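Local coordinates for thioesterase (Streptomyces coelicolor, PDB 3QMW), which probably hydrolyses thioesters in the pathway that makes prodiginines, as an alpha/beta-hydrolase-fold thioesterase, at residues V131-R143 with D211-Y225. Numbering follows the deposited sequence.
Sequences VSGSRAPHLYGDR and DPIATPEMVEAWRPY
Trp-222 NE1 donates a hydrogen bond to Ser-134 O (2.9 Å); the oxygen lies in the indole plane, while NE1 stands 52° above the carbonyl plane. With CG anti to its carbonyl carbon (chi1 -79°), the indole slots between Val-131 CG2 on one face and Ala-136 CA with Pro-137 CD on the other; Pro-137 CD sits 3.6 Å from the centroid of the six-membered ring. A leucine here would probably leave Ser-134 O without this donor and Val-131 and Pro-137 without the flat ring between them. Next along, Ala-136 N donates a hydrogen bond to Met-218 O (3.2 Å). Tyr-225 OH is gripped twice by His-138: backbone N donates to it at 2.8 Å, and ND1 and the hydroxyl share a second hydrogen bond (2.8 Å), the oxygen in the imidazole plane. A water ties Arg-135 N and Tyr-140 OH to Ile-213 O, while Arg-135 NH1 donates forward along its own chain to Leu-139 O and, at 2.9 Å, to Asp-142 OD1 in a salt bridge. Asp-211 OD1 bonds His-239 ND1, consistent with a Ser-His-Asp triad with Ser-105. The contact joins the loop after strand 129-132 to the loop and helix 216-220 following adjacent parallel strand 203-208, with helix 106-120 touching Val-131, Ser-134 and Pro-137, and strand 230-235 backing Trp-222 through Phe-230.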
# COMPACT_ATOMS: atom_id res chain seq x y z
N VAL D 131 -14.91 4.45 -3.29
CA VAL D 131 -15.60 4.10 -4.52
C VAL D 131 -14.66 4.29 -5.70
O VAL D 131 -14.13 5.38 -5.89
CB VAL D 131 -16.89 4.95 -4.75
CG1 VAL D 131 -17.74 5.03 -3.48
CG2 VAL D 131 -16.55 6.35 -5.27
N SER D 132 -14.45 3.24 -6.48
CA SER D 132 -13.61 3.35 -7.66
C SER D 132 -14.40 3.08 -8.93
O SER D 132 -15.40 2.37 -8.89
CB SER D 132 -12.42 2.39 -7.55
OG SER D 132 -12.85 1.06 -7.34
N GLY D 133 -13.95 3.67 -10.03
CA GLY D 133 -14.58 3.49 -11.34
C GLY D 133 -16.08 3.69 -11.37
O GLY D 133 -16.78 3.01 -12.11
N SER D 134 -16.59 4.62 -10.56
CA SER D 134 -18.04 4.87 -10.51
C SER D 134 -18.36 6.36 -10.59
O SER D 134 -17.80 7.17 -9.85
CB SER D 134 -18.63 4.28 -9.23
OG SER D 134 -20.02 4.56 -9.14
N ARG D 135 -19.27 6.71 -11.49
CA ARG D 135 -19.84 8.07 -11.56
C ARG D 135 -20.70 8.35 -10.32
O ARG D 135 -21.08 7.44 -9.59
CB ARG D 135 -20.72 8.21 -12.80
CG ARG D 135 -21.92 7.24 -12.81
CD ARG D 135 -22.75 7.33 -14.06
NE ARG D 135 -21.94 7.21 -15.26
CZ ARG D 135 -22.44 7.16 -16.49
NH1 ARG D 135 -23.76 7.21 -16.69
NH2 ARG D 135 -21.62 7.07 -17.53
N ALA D 136 -21.01 9.62 -10.11
CA ALA D 136 -21.89 10.01 -9.01
C ALA D 136 -23.30 9.42 -9.21
O ALA D 136 -23.77 9.34 -10.35
CB ALA D 136 -21.95 11.51 -8.90
N PRO D 137 -23.97 9.02 -8.11
CA PRO D 137 -25.30 8.39 -8.14
C PRO D 137 -26.36 9.08 -9.02
O PRO D 137 -26.98 8.42 -9.87
CB PRO D 137 -25.72 8.40 -6.67
CG PRO D 137 -24.43 8.32 -5.93
CD PRO D 137 -23.41 9.04 -6.75
N HIS D 138 -26.55 10.38 -8.85
CA HIS D 138 -27.50 11.11 -9.70
C HIS D 138 -27.24 10.95 -11.20
O HIS D 138 -28.16 11.15 -12.00
CB HIS D 138 -27.58 12.61 -9.33
CG HIS D 138 -26.37 13.41 -9.71
ND1 HIS D 138 -25.42 13.82 -8.79
CD2 HIS D 138 -25.97 13.91 -10.90
CE1 HIS D 138 -24.48 14.51 -9.40
NE2 HIS D 138 -24.79 14.58 -10.69
N LEU D 139 -26.01 10.59 -11.57
CA LEU D 139 -25.65 10.40 -12.98
C LEU D 139 -25.96 9.00 -13.51
O LEU D 139 -25.65 8.70 -14.66
CB LEU D 139 -24.15 10.71 -13.22
CG LEU D 139 -23.69 12.17 -13.26
CD1 LEU D 139 -22.17 12.28 -13.10
CD2 LEU D 139 -24.15 12.85 -14.55
N TYR D 140 -26.58 8.14 -12.69
CA TYR D 140 -26.90 6.76 -13.11
C TYR D 140 -28.31 6.63 -13.70
O TYR D 140 -29.29 7.05 -13.07
CB TYR D 140 -26.73 5.78 -11.93
CG TYR D 140 -25.36 5.12 -11.84
CD1 TYR D 140 -24.99 4.10 -12.72
CD2 TYR D 140 -24.44 5.51 -10.87
CE1 TYR D 140 -23.74 3.49 -12.63
CE2 TYR D 140 -23.19 4.91 -10.77
CZ TYR D 140 -22.85 3.90 -11.65
OH TYR D 140 -21.60 3.31 -11.54
N GLY D 141 -28.41 6.01 -14.88
CA GLY D 141 -29.70 5.77 -15.54
C GLY D 141 -29.67 5.78 -17.07
O GLY D 141 -30.41 5.02 -17.71
N ASP D 142 -28.83 6.61 -17.66
CA ASP D 142 -28.86 6.86 -19.12
C ASP D 142 -28.44 5.68 -20.01
O ASP D 142 -28.82 5.63 -21.18
CB ASP D 142 -28.05 8.12 -19.49
CG ASP D 142 -26.54 7.91 -19.39
OD1 ASP D 142 -26.08 7.16 -18.49
OD2 ASP D 142 -25.80 8.53 -20.19
N ARG D 143 -27.66 4.75 -19.46
CA ARG D 143 -27.18 3.60 -20.23
C ARG D 143 -28.15 2.44 -20.07
O ARG D 143 -28.75 2.27 -19.01
CB ARG D 143 -25.78 3.18 -19.78
CG ARG D 143 -24.72 4.28 -19.92
CD ARG D 143 -23.47 3.93 -19.14
NE ARG D 143 -22.87 2.69 -19.63
CZ ARG D 143 -22.10 2.59 -20.72
NH1 ARG D 143 -21.82 3.66 -21.46
NH2 ARG D 143 -21.62 1.41 -21.08
N ASP D 211 -10.65 5.41 -18.62
CA ASP D 211 -12.02 5.01 -18.37
C ASP D 211 -13.05 6.03 -18.84
O ASP D 211 -13.11 7.11 -18.34
CB ASP D 211 -12.15 4.86 -16.87
CG ASP D 211 -13.45 4.34 -16.47
OD1 ASP D 211 -14.17 3.90 -17.34
OD2 ASP D 211 -13.75 4.38 -15.28
N PRO D 212 -13.89 5.65 -19.78
CA PRO D 212 -15.02 6.50 -20.20
C PRO D 212 -16.18 6.54 -19.20
O PRO D 212 -16.76 7.60 -18.97
CB PRO D 212 -15.48 5.85 -21.51
CG PRO D 212 -14.32 5.04 -21.98
CD PRO D 212 -13.63 4.57 -20.74
N ILE D 213 -16.51 5.40 -18.62
CA ILE D 213 -17.72 5.26 -17.80
C ILE D 213 -17.58 5.95 -16.43
O ILE D 213 -18.57 6.20 -15.75
CB ILE D 213 -18.12 3.76 -17.61
CG1 ILE D 213 -18.12 3.03 -18.96
CG2 ILE D 213 -19.49 3.63 -16.95
CD1 ILE D 213 -18.79 3.80 -20.10
N ALA D 214 -16.34 6.25 -16.03
CA ALA D 214 -16.09 7.07 -14.85
C ALA D 214 -14.97 8.07 -15.12
O ALA D 214 -13.81 7.83 -14.76
CB ALA D 214 -15.77 6.19 -13.65
N THR D 215 -15.32 9.18 -15.76
CA THR D 215 -14.38 10.28 -16.03
C THR D 215 -14.21 11.15 -14.78
O THR D 215 -15.08 11.16 -13.91
CB THR D 215 -14.87 11.19 -17.19
OG1 THR D 215 -16.19 11.67 -16.92
CG2 THR D 215 -14.87 10.44 -18.51
N PRO D 216 -13.08 11.87 -14.69
CA PRO D 216 -12.80 12.72 -13.53
C PRO D 216 -13.99 13.58 -13.08
O PRO D 216 -14.35 13.58 -11.90
CB PRO D 216 -11.64 13.60 -14.03
CG PRO D 216 -10.93 12.76 -15.01
CD PRO D 216 -11.94 11.83 -15.62
N GLU D 217 -14.58 14.30 -14.03
CA GLU D 217 -15.77 15.12 -13.75
C GLU D 217 -16.94 14.31 -13.16
O GLU D 217 -17.68 14.82 -12.31
CB GLU D 217 -16.21 15.88 -15.01
CG GLU D 217 -16.64 14.98 -16.17
CD GLU D 217 -16.97 15.73 -17.46
OE1 GLU D 217 -17.19 16.96 -17.37
OE2 GLU D 217 -16.99 15.11 -18.55
N MET D 218 -17.10 13.06 -13.60
CA MET D 218 -18.13 12.17 -13.06
C MET D 218 -17.80 11.75 -11.64
O MET D 218 -18.68 11.71 -10.77
CB MET D 218 -18.29 10.90 -13.92
CG MET D 218 -18.96 11.12 -15.26
SD MET D 218 -18.86 9.67 -16.36
CE MET D 218 -19.57 10.35 -17.86
N VAL D 219 -16.53 11.45 -11.40
CA VAL D 219 -16.07 11.04 -10.08
C VAL D 219 -16.02 12.25 -9.16
O VAL D 219 -16.31 12.14 -7.97
CB VAL D 219 -14.70 10.35 -10.15
CG1 VAL D 219 -14.30 9.81 -8.77
CG2 VAL D 219 -14.73 9.23 -11.18
N GLU D 220 -15.65 13.40 -9.71
CA GLU D 220 -15.71 14.65 -8.98
C GLU D 220 -17.11 14.90 -8.43
O GLU D 220 -17.26 15.44 -7.34
CB GLU D 220 -15.30 15.82 -9.88
CG GLU D 220 -15.21 17.20 -9.17
CD GLU D 220 -14.07 17.28 -8.16
OE1 GLU D 220 -13.02 16.61 -8.36
OE2 GLU D 220 -14.20 18.02 -7.16
N ALA D 221 -18.13 14.50 -9.19
CA ALA D 221 -19.54 14.71 -8.82
C ALA D 221 -19.98 14.06 -7.49
O ALA D 221 -21.06 14.36 -6.99
CB ALA D 221 -20.46 14.28 -9.97
N TRP D 222 -19.16 13.17 -6.93
CA TRP D 222 -19.43 12.58 -5.61
C TRP D 222 -19.25 13.56 -4.45
O TRP D 222 -19.71 13.29 -3.34
CB TRP D 222 -18.48 11.39 -5.35
CG TRP D 222 -18.86 10.12 -6.02
CD1 TRP D 222 -18.48 9.69 -7.26
CD2 TRP D 222 -19.67 9.07 -5.47
NE1 TRP D 222 -19.00 8.45 -7.51
CE2 TRP D 222 -19.74 8.05 -6.43
CE3 TRP D 222 -20.34 8.90 -4.25
CZ2 TRP D 222 -20.47 6.88 -6.23
CZ3 TRP D 222 -21.06 7.73 -4.05
CH2 TRP D 222 -21.12 6.74 -5.03
N ARG D 223 -18.55 14.67 -4.70
CA ARG D 223 -18.10 15.56 -3.63
C ARG D 223 -19.25 16.00 -2.71
O ARG D 223 -19.17 15.80 -1.49
CB ARG D 223 -17.35 16.78 -4.20
CG ARG D 223 -16.92 17.84 -3.17
CD ARG D 223 -16.24 19.02 -3.85
NE ARG D 223 -15.04 18.61 -4.58
CZ ARG D 223 -13.85 18.34 -4.03
NH1 ARG D 223 -13.66 18.44 -2.72
NH2 ARG D 223 -12.84 17.97 -4.81
N PRO D 224 -20.32 16.57 -3.30
CA PRO D 224 -21.44 17.03 -2.48
C PRO D 224 -22.28 15.91 -1.86
O PRO D 224 -23.24 16.21 -1.15
CB PRO D 224 -22.29 17.85 -3.46
CG PRO D 224 -22.02 17.22 -4.78
CD PRO D 224 -20.57 16.83 -4.73
N TYR D 225 -21.94 14.64 -2.12
CA TYR D 225 -22.64 13.50 -1.51
C TYR D 225 -22.21 13.24 -0.07
O TYR D 225 -22.77 12.36 0.58
CB TYR D 225 -22.48 12.23 -2.35
CG TYR D 225 -23.44 12.20 -3.52
CD1 TYR D 225 -23.11 12.78 -4.73
CD2 TYR D 225 -24.69 11.61 -3.39
CE1 TYR D 225 -24.00 12.77 -5.80
CE2 TYR D 225 -25.59 11.59 -4.45
CZ TYR D 225 -25.24 12.17 -5.65
OH TYR D 225 -26.13 12.16 -6.70
O HOH W 1 -19.63 4.27 -13.57